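Local coordinates for protein orotidine 5'-phosphate decarboxylase (Pyrococcus horikoshii, PDB 2CZD) that probably catalyses the decarboxylation of orotidine 5'-monophosphate to UMP, the last step of de novo UMP synthesis, at residues 41-46 with 75-80; 81-86 with 103-108. All blocks are in the same frame, centred on the assembly; numbering follows the deposited sequence.

Contact 1 of 2, residues 41-46 with 75-80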
loop_
_atom_site.group_PDB
_atom_site.type_symbol
_atom_site.label_atom_id
_atom_site.label_comp_id
_atom_site.label_asym_id
_atom_site.label_seq_id
_atom_site.Cartn_x
_atom_site.Cartn_y
_atom_site.Cartn_z
ATOM N N ASP B 41 -2.775 -15.299 -7.458
ATOM C CA ASP B 41 -3.114 -16.712 -7.291
ATOM C C ASP B 41 -2.071 -17.508 -6.499
ATOM O O ASP B 41 -2.321 -18.669 -6.142
ATOM C CB ASP B 41 -3.338 -17.396 -8.646
ATOM C CG ASP B 41 -4.699 -17.082 -9.240
ATOM O OD1 ASP B 41 -5.693 -17.094 -8.489
ATOM O OD2 ASP B 41 -4.786 -16.837 -10.464
ATOM N N ILE B 42 -0.906 -16.914 -6.236
ATOM C CA ILE B 42 0.104 -17.608 -5.441
ATOM C C ILE B 42 -0.534 -17.841 -4.067
ATOM O O ILE B 42 -0.211 -18.795 -3.354
ATOM C CB ILE B 42 1.422 -16.762 -5.284
ATOM C CG1 ILE B 42 2.497 -17.564 -4.545
ATOM C CG2 ILE B 42 1.171 -15.492 -4.471
ATOM C CD1 ILE B 42 2.985 -18.784 -5.287
ATOM N N ILE B 43 -1.445 -16.955 -3.690
ATOM C CA ILE B 43 -2.105 -17.113 -2.401
ATOM C C ILE B 43 -2.993 -18.366 -2.399
ATOM O O ILE B 43 -2.997 -19.122 -1.432
ATOM C CB ILE B 43 -2.958 -15.872 -2.055
ATOM C CG1 ILE B 43 -2.037 -14.688 -1.771
ATOM C CG2 ILE B 43 -3.815 -16.137 -0.837
ATOM C CD1 ILE B 43 -2.778 -13.357 -1.672
ATOM N N ARG B 44 -3.733 -18.590 -3.481
ATOM C CA ARG B 44 -4.601 -19.760 -3.535
ATOM C C ARG B 44 -3.761 -21.015 -3.652
ATOM O O ARG B 44 -4.092 -22.046 -3.053
ATOM C CB ARG B 44 -5.589 -19.689 -4.704
ATOM C CG ARG B 44 -6.513 -20.924 -4.817
ATOM C CD ARG B 44 -7.461 -21.111 -3.604
ATOM N NE ARG B 44 -8.501 -20.078 -3.514
ATOM C CZ ARG B 44 -9.249 -19.861 -2.436
ATOM N NH1 ARG B 44 -9.084 -20.604 -1.349
ATOM N NH2 ARG B 44 -10.157 -18.893 -2.435
ATOM N N ARG B 45 -2.674 -20.938 -4.414
ATOM C CA ARG B 45 -1.804 -22.102 -4.566
ATOM C C ARG B 45 -1.273 -22.494 -3.187
ATOM O O ARG B 45 -1.291 -23.674 -2.811
ATOM C CB ARG B 45 -0.628 -21.790 -5.494
ATOM C CG ARG B 45 -1.013 -21.435 -6.915
ATOM C CD ARG B 45 0.207 -20.932 -7.686
ATOM N NE ARG B 45 1.289 -21.909 -7.633
ATOM C CZ ARG B 45 2.502 -21.723 -8.141
ATOM N NH1 ARG B 45 2.807 -20.582 -8.750
ATOM N NH2 ARG B 45 3.408 -22.690 -8.050
ATOM N N LEU B 46 -0.805 -21.501 -2.431
ATOM C CA LEU B 46 -0.284 -21.749 -1.096
ATOM C C LEU B 46 -1.378 -22.325 -0.193
ATOM O O LEU B 46 -1.138 -23.289 0.542
ATOM C CB LEU B 46 0.280 -20.452 -0.484
ATOM C CG LEU B 46 1.650 -19.950 -0.974
ATOM C CD1 LEU B 46 1.863 -18.493 -0.539
ATOM C CD2 LEU B 46 2.759 -20.856 -0.434
ATOM N N PHE B 75 -8.678 -11.531 -0.187
ATOM C CA PHE B 75 -9.359 -12.511 0.677
ATOM C C PHE B 75 -9.948 -13.555 -0.267
ATOM O O PHE B 75 -9.983 -14.752 0.044
ATOM C CB PHE B 75 -10.495 -11.867 1.473
ATOM C CG PHE B 75 -10.029 -11.061 2.669
ATOM C CD1 PHE B 75 -9.228 -11.640 3.659
ATOM C CD2 PHE B 75 -10.449 -9.751 2.840
ATOM C CE1 PHE B 75 -8.862 -10.908 4.809
ATOM C CE2 PHE B 75 -10.088 -9.021 3.969
ATOM C CZ PHE B 75 -9.295 -9.597 4.957
ATOM N N GLY B 76 -10.398 -13.086 -1.429
ATOM C CA GLY B 76 -10.969 -13.966 -2.440
ATOM C C GLY B 76 -10.019 -15.051 -2.925
ATOM O O GLY B 76 -10.430 -16.180 -3.223
ATOM N N ALA B 77 -8.737 -14.714 -2.985
ATOM C CA ALA B 77 -7.705 -15.647 -3.428
ATOM C C ALA B 77 -7.285 -16.612 -2.328
ATOM O O ALA B 77 -6.553 -17.564 -2.589
ATOM C CB ALA B 77 -6.489 -14.866 -3.945
ATOM N N GLY B 78 -7.735 -16.366 -1.098
ATOM C CA GLY B 78 -7.393 -17.275 -0.024
ATOM C C GLY B 78 -6.753 -16.684 1.215
ATOM O O GLY B 78 -6.482 -17.421 2.169
ATOM N N ALA B 79 -6.487 -15.378 1.226
ATOM C CA ALA B 79 -5.901 -14.781 2.425
ATOM C C ALA B 79 -6.868 -14.882 3.584
ATOM O O ALA B 79 -8.083 -14.756 3.406
ATOM C CB ALA B 79 -5.554 -13.285 2.194
ATOM N N ASP B 80 -6.320 -15.107 4.773
ATOM C CA ASP B 80 -7.116 -15.173 5.985
ATOM C C ASP B 80 -7.059 -13.855 6.744
ATOM O O ASP B 80 -7.972 -13.540 7.499
ATOM C CB ASP B 80 -6.621 -16.308 6.879
ATOM C CG ASP B 80 -6.852 -17.651 6.253
ATOM O OD1 ASP B 80 -8.025 -18.101 6.214
ATOM O OD2 ASP B 80 -5.861 -18.237 5.786
#
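Ile43 and Arg44 of helix 41-50 pack on the turn that ends helix 64-76, a helix-to-turn contact in the outer layer of the barrel, where Ala77, Gly78 and Ala79 turn the chain inward; strand 53-60 links the two helices. The apolar half belongs to Ile43. A chi1 of -69° sets CG1 beside the backbone N and CG2 anti to it, and Ile43 CG2 comes to 3.5 Å from Ala79 N, while Ile43 CB meets Ala77 CB at 4.1 Å. Val74 and Ile54 also touch Ile43 and bury it. The polar half belongs to Arg44, whose chain bends at chi2 and chi3 and folds back over the helix end. Ala77 O lies 3.3 Å above one face of its guanidinium, offset toward the rim. At the edge of the group, Arg44 NH2 gives Gly76 O a weak, strongly bent hydrogen bond of 2.8 Å. Such a cation beside terminal carbonyls probably suits the negative end of the helix dipole, and Lys47 adds a second one by binding Gly78 O and Asp80. Gly78, with a phi of 126°, makes the helix end a Schellman motif, in the alpha-beta loop leading into strand 81-85 of the TIM barrel.

Contact 2 of 2, residues 81-86 with 103-108; sequences YVIVHT and IMVVEM
Val84 takes part in two of the three backbone hydrogen bonds between residues 81-86 and 103-108, on parallel strands 81-85 and 101-105. Its N reaches Ile103 O at 2.9 Å, nearly head-on to the carbonyl, and its O receives Val105 N; one step earlier, Ile103 N donates to Val82 O from above the carbonyl plane. The axes of the short strand segments cross at -26°. Helix 90-97 connects the strands in a beta-alpha-beta unit of the eight-stranded TIM barrel.

Apolar contacts fall on both sheet faces. Toward the barrel interior, Ile83 CG1 lies 3.9 Å from Ile103 CB, and Ile83 CG2 meets Val105 CG2 at about a right angle between the two side chains. On the other face, Val84 CG2 rests on Met104 CG.

Polar and sulfur contacts gather at the C-terminal ends. Thr86 OG1 donates to Val105 O over 2.8 Å, from well above the carbonyl plane, and the bend of Met104 at chi3 (64°) carries its CE to 3.3 Å from that hydroxyl oxygen. A water joins His85 ND1, Thr86 N and Val105 O, so this carbonyl has two donors. Val105 CG2 lies over the rim of one face of the imidazole, and Val105 CG1 is 3.7 Å from His85 ND1; Met108 SD sits at the ring edge, 3.7 Å from His85 CE1. His85 NE2 is hydrogen-bonded to Ala61 O of the second subunit.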
loop_
_atom_site.group_PDB
_atom_site.type_symbol
_atom_site.label_atom_id
_atom_site.label_comp_id
_atom_site.label_asym_id
_atom_site.label_seq_id
_atom_site.Cartn_x
_atom_site.Cartn_y
_atom_site.Cartn_z
ATOM N N TYR B 81 -5.977 -13.095 6.555
ATOM C CA TYR B 81 -5.826 -11.801 7.234
ATOM C C TYR B 81 -5.152 -10.821 6.304
ATOM O O TYR B 81 -4.311 -11.204 5.499
ATOM C CB TYR B 81 -4.930 -11.880 8.488
ATOM C CG TYR B 81 -5.266 -12.983 9.448
ATOM C CD1 TYR B 81 -4.760 -14.268 9.250
ATOM C CD2 TYR B 81 -6.119 -12.760 10.526
ATOM C CE1 TYR B 81 -5.102 -15.312 10.112
ATOM C CE2 TYR B 81 -6.472 -13.806 11.397
ATOM C CZ TYR B 81 -5.958 -15.073 11.171
ATOM O OH TYR B 81 -6.353 -16.116 11.982
ATOM N N VAL B 82 -5.508 -9.543 6.428
ATOM C CA VAL B 82 -4.852 -8.521 5.629
ATOM C C VAL B 82 -4.321 -7.475 6.595
ATOM O O VAL B 82 -5.043 -7.047 7.508
ATOM C CB VAL B 82 -5.850 -7.821 4.648
ATOM C CG1 VAL B 82 -5.206 -6.583 4.046
ATOM C CG2 VAL B 82 -6.250 -8.785 3.524
ATOM N N ILE B 83 -3.050 -7.097 6.418
ATOM C CA ILE B 83 -2.450 -6.037 7.239
ATOM C C ILE B 83 -2.821 -4.681 6.630
ATOM O O ILE B 83 -2.609 -4.437 5.435
ATOM C CB ILE B 83 -0.922 -6.201 7.323
ATOM C CG1 ILE B 83 -0.625 -7.499 8.075
ATOM C CG2 ILE B 83 -0.267 -4.998 8.059
ATOM C CD1 ILE B 83 0.876 -7.857 8.209
ATOM N N VAL B 84 -3.365 -3.799 7.465
ATOM C CA VAL B 84 -3.812 -2.487 7.020
ATOM C C VAL B 84 -3.260 -1.397 7.918
ATOM O O VAL B 84 -3.041 -1.613 9.119
ATOM C CB VAL B 84 -5.361 -2.402 7.050
ATOM C CG1 VAL B 84 -5.959 -3.469 6.166
ATOM C CG2 VAL B 84 -5.852 -2.552 8.491
ATOM N N HIS B 85 -2.997 -0.232 7.340
ATOM C CA HIS B 85 -2.522 0.901 8.144
ATOM C C HIS B 85 -3.701 1.511 8.891
ATOM O O HIS B 85 -4.857 1.361 8.489
ATOM C CB HIS B 85 -1.937 2.005 7.255
ATOM C CG HIS B 85 -0.457 1.908 7.059
ATOM N ND1 HIS B 85 0.445 2.153 8.072
ATOM C CD2 HIS B 85 0.280 1.609 5.957
ATOM C CE1 HIS B 85 1.674 2.011 7.606
ATOM N NE2 HIS B 85 1.602 1.680 6.322
ATOM N N THR B 86 -3.371 2.194 9.982
ATOM C CA THR B 86 -4.343 2.902 10.810
ATOM C C THR B 86 -4.406 4.375 10.382
ATOM O O THR B 86 -5.459 5.007 10.482
ATOM C CB THR B 86 -3.912 2.880 12.299
ATOM O OG1 THR B 86 -3.760 1.520 12.712
ATOM C CG2 THR B 86 -4.961 3.515 13.195
ATOM N N ILE B 103 -5.160 -7.039 10.558
ATOM C CA ILE B 103 -4.077 -6.809 11.516
ATOM C C ILE B 103 -3.715 -5.351 11.245
ATOM O O ILE B 103 -3.469 -4.985 10.099
ATOM C CB ILE B 103 -2.865 -7.720 11.230
ATOM C CG1 ILE B 103 -3.227 -9.162 11.602
ATOM C CG2 ILE B 103 -1.615 -7.219 12.022
ATOM C CD1 ILE B 103 -2.278 -10.207 11.028
ATOM N N MET B 104 -3.673 -4.518 12.284
ATOM C CA MET B 104 -3.404 -3.089 12.106
ATOM C C MET B 104 -1.996 -2.640 12.427
ATOM O O MET B 104 -1.379 -3.129 13.349
ATOM C CB MET B 104 -4.396 -2.269 12.955
ATOM C CG MET B 104 -5.837 -2.425 12.490
ATOM S SD MET B 104 -7.045 -1.666 13.629
ATOM C CE MET B 104 -6.592 0.100 13.524
ATOM N N VAL B 105 -1.500 -1.672 11.655
ATOM C CA VAL B 105 -0.171 -1.125 11.877
ATOM C C VAL B 105 -0.302 0.053 12.829
ATOM O O VAL B 105 -0.986 1.050 12.520
ATOM C CB VAL B 105 0.465 -0.573 10.569
ATOM C CG1 VAL B 105 1.801 0.128 10.892
ATOM C CG2 VAL B 105 0.655 -1.694 9.553
ATOM N N VAL B 106 0.357 -0.059 13.978
ATOM C CA VAL B 106 0.333 1.015 14.958
ATOM C C VAL B 106 1.714 1.594 15.238
ATOM O O VAL B 106 1.838 2.648 15.853
ATOM C CB VAL B 106 -0.304 0.543 16.294
ATOM C CG1 VAL B 106 -1.687 -0.019 16.027
ATOM C CG2 VAL B 106 0.594 -0.488 16.997
ATOM N N GLU B 107 2.747 0.905 14.778
ATOM C CA GLU B 107 4.123 1.343 14.995
ATOM C C GLU B 107 4.984 0.641 13.946
ATOM O O GLU B 107 4.712 -0.512 13.597
ATOM C CB GLU B 107 4.568 0.927 16.403
ATOM C CG GLU B 107 5.954 1.434 16.780
ATOM C CD GLU B 107 6.310 1.126 18.227
ATOM O OE1 GLU B 107 5.522 1.482 19.126
ATOM O OE2 GLU B 107 7.383 0.547 18.462
ATOM N N MET B 108 6.007 1.328 13.437
ATOM C CA MET B 108 6.877 0.706 12.443
ATOM C C MET B 108 8.334 0.633 12.879
ATOM O O MET B 108 8.750 1.322 13.818
ATOM C CB MET B 108 6.705 1.387 11.088
ATOM C CG MET B 108 5.413 0.925 10.449
ATOM S SD MET B 108 5.100 1.669 8.839
ATOM C CE MET B 108 6.029 0.551 7.768
HETATM O O HOH W 1 -0.726 3.201 10.398
#

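The two contacts follow one another along the chain, contact 1 closing just before contact 2 opens, and their centres lie 19 Å apart. Phe75, in the last turn of helix 64-76, bridges them: Phe75 CZ packs on Val82 CG2 at 3.5 Å and the ring also reaches Tyr81. Contact 1 is peripheral, about 15 Å from the chain centre, and the side chain of Ile43 stays about 7 Å from that of the substrate-binding Leu58. It lies at the turn leading into strand 81-85; contact 2 runs along that strand to its C-terminal end, where TIM-barrel active sites lie, and the His85 side chain is about 4 Å from that of Lys59, the proton donor.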